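Local coordinates for protein L-threonine 3-dehydrogenase (Clostridioides difficile, PDB 7OL1) that probably catalyses the NAD-dependent oxidation of L-threonine at its 3-hydroxyl to 2-amino-3-ketobutyrate, at residues N261-S266 with N302-S306. Numbering follows the deposited sequence.
Sequences NITAMS and NSLDS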
loop_
_atom_site.group_PDB
_atom_site.type_symbol
_atom_site.label_atom_id
_atom_site.label_comp_id
_atom_site.label_asym_id
_atom_site.label_seq_id
_atom_site.Cartn_x
_atom_site.Cartn_y
_atom_site.Cartn_z
ATOM N N ASN A 261 1.001 -14.018 8.912
ATOM C CA ASN A 261 1.819 -15.107 8.332
ATOM C C ASN A 261 1.272 -16.446 8.819
ATOM O O ASN A 261 1.006 -16.593 10.051
ATOM C CB ASN A 261 3.262 -15.099 8.793
ATOM C CG ASN A 261 4.063 -13.934 8.299
ATOM O OD1 ASN A 261 3.669 -13.266 7.348
ATOM N ND2 ASN A 261 5.195 -13.720 8.951
ATOM N N ILE A 262 1.127 -17.396 7.910
ATOM C CA ILE A 262 0.865 -18.793 8.314
ATOM C C ILE A 262 1.693 -19.658 7.394
ATOM O O ILE A 262 2.049 -19.200 6.306
ATOM C CB ILE A 262 -0.624 -19.161 8.264
ATOM C CG1 ILE A 262 -1.214 -18.988 6.870
ATOM C CG2 ILE A 262 -1.425 -18.389 9.279
ATOM C CD1 ILE A 262 -2.586 -19.648 6.730
ATOM N N THR A 263 2.029 -20.846 7.863
ATOM C CA THR A 263 2.782 -21.840 7.070
ATOM C C THR A 263 2.745 -23.168 7.820
ATOM O O THR A 263 2.391 -23.167 9.042
ATOM C CB THR A 263 4.200 -21.356 6.783
ATOM O OG1 THR A 263 4.744 -22.244 5.805
ATOM C CG2 THR A 263 5.021 -21.311 8.050
ATOM N N ALA A 264 3.008 -24.238 7.070
ATOM C CA ALA A 264 2.992 -25.641 7.534
ATOM C C ALA A 264 4.327 -26.310 7.217
ATOM O O ALA A 264 4.633 -27.312 7.872
ATOM C CB ALA A 264 1.863 -26.371 6.852
ATOM N N MET A 265 5.062 -25.780 6.233
ATOM C CA MET A 265 6.272 -26.420 5.661
ATOM C C MET A 265 6.978 -25.439 4.706
ATOM O O MET A 265 6.315 -24.517 4.233
ATOM C CB MET A 265 5.935 -27.763 4.975
ATOM C CG MET A 265 4.827 -27.758 3.919
ATOM S SD MET A 265 4.080 -29.413 3.481
ATOM C CE MET A 265 3.017 -29.686 4.891
ATOM N N SER A 266 8.308 -25.567 4.586
ATOM C CA SER A 266 9.173 -25.100 3.470
ATOM C C SER A 266 9.813 -26.324 2.818
ATOM O O SER A 266 10.151 -27.257 3.552
ATOM C CB SER A 266 10.265 -24.163 3.920
ATOM O OG SER A 266 9.770 -23.217 4.850
ATOM N N ASN A 302 11.856 -17.889 2.051
ATOM C CA ASN A 302 12.068 -19.355 2.064
ATOM C C ASN A 302 11.134 -19.947 3.119
ATOM O O ASN A 302 10.672 -21.109 2.914
ATOM C CB ASN A 302 13.521 -19.726 2.378
ATOM C CG ASN A 302 14.534 -19.006 1.511
ATOM O OD1 ASN A 302 14.373 -18.929 0.289
ATOM N ND2 ASN A 302 15.575 -18.471 2.143
ATOM N N SER A 303 10.883 -19.191 4.199
ATOM C CA SER A 303 10.051 -19.644 5.350
ATOM C C SER A 303 9.592 -18.435 6.169
ATOM O O SER A 303 10.382 -17.488 6.316
ATOM C CB SER A 303 10.805 -20.638 6.207
ATOM O OG SER A 303 11.748 -19.976 7.035
ATOM N N LEU A 304 8.363 -18.464 6.682
ATOM C CA LEU A 304 7.784 -17.333 7.453
ATOM C C LEU A 304 7.648 -17.780 8.900
ATOM O O LEU A 304 7.566 -19.023 9.150
ATOM C CB LEU A 304 6.385 -16.930 6.953
ATOM C CG LEU A 304 6.153 -16.730 5.453
ATOM C CD1 LEU A 304 4.673 -16.891 5.137
ATOM C CD2 LEU A 304 6.641 -15.368 4.983
ATOM N N ASP A 305 7.474 -16.796 9.780
ATOM C CA ASP A 305 7.262 -17.011 11.224
ATOM C C ASP A 305 5.775 -16.848 11.559
ATOM O O ASP A 305 5.328 -15.704 11.754
ATOM C CB ASP A 305 8.202 -16.083 12.015
ATOM C CG ASP A 305 8.123 -16.248 13.521
ATOM O OD1 ASP A 305 7.500 -17.237 13.966
ATOM O OD2 ASP A 305 8.635 -15.370 14.235
ATOM N N SER A 306 5.090 -17.972 11.789
ATOM C CA SER A 306 3.663 -18.060 12.209
ATOM C C SER A 306 3.432 -17.706 13.684
ATOM O O SER A 306 2.264 -17.842 14.160
ATOM C CB SER A 306 3.092 -19.435 11.927
ATOM O OG SER A 306 4.067 -20.355 11.446
#
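Ser266 bonds to Asn302 at one end of the loop 302-306, Asn261 makes a weak bond to Asp305 near the other, and Thr263 packs between them. The hydroxyl of Ser266 reaches the main-chain carbonyl of Asn302, OG to O 3.0 Å, coming in somewhat tilted from the carbonyl plane. The C=O...OG angle is 130°. A short hydroxyl suits this place because it can bond to the loop backbone while its own chain stays in a strand. Towards the other end the side chains of Asn261 and Leu304 cross at about a right angle, Asn261 CG lying 4.0 Å from Leu304 CB. With Asn261 CG set beside its backbone N, the amide is carried to the loop, and ND2 makes a nearly straight but weak bond to Asp305 O, 3.4 Å away. Asparagine can serve both sides here, since its OD1 accepts from Arg189.

Thr263 divides its two branches. Its OG1, trans to the backbone N (chi1 -169°), bonds to OD2 of Asp232, which also accepts Leu304 N, so one carboxylate oxygen bonds to both segments. The methyl CG2 of Thr263 points instead to the loop, 3.6 Å from Leu304 O and 3.7 Å from Ser306 OG. Leucine suits its buried place, where its side chain packs against Phe142; Leu304 CD1 also touches Ile262 O at 3.7 Å.

In the fold, the contact joins strand 265-266 and the residues before it to the loop between helices 291-299 and 307-313; that loop also bonds to Lys148, Met150 and Thr151. Strand 265-266 pairs antiparallel with 232-235, and Ile262 packs on strand 184-194 and helix 307-313.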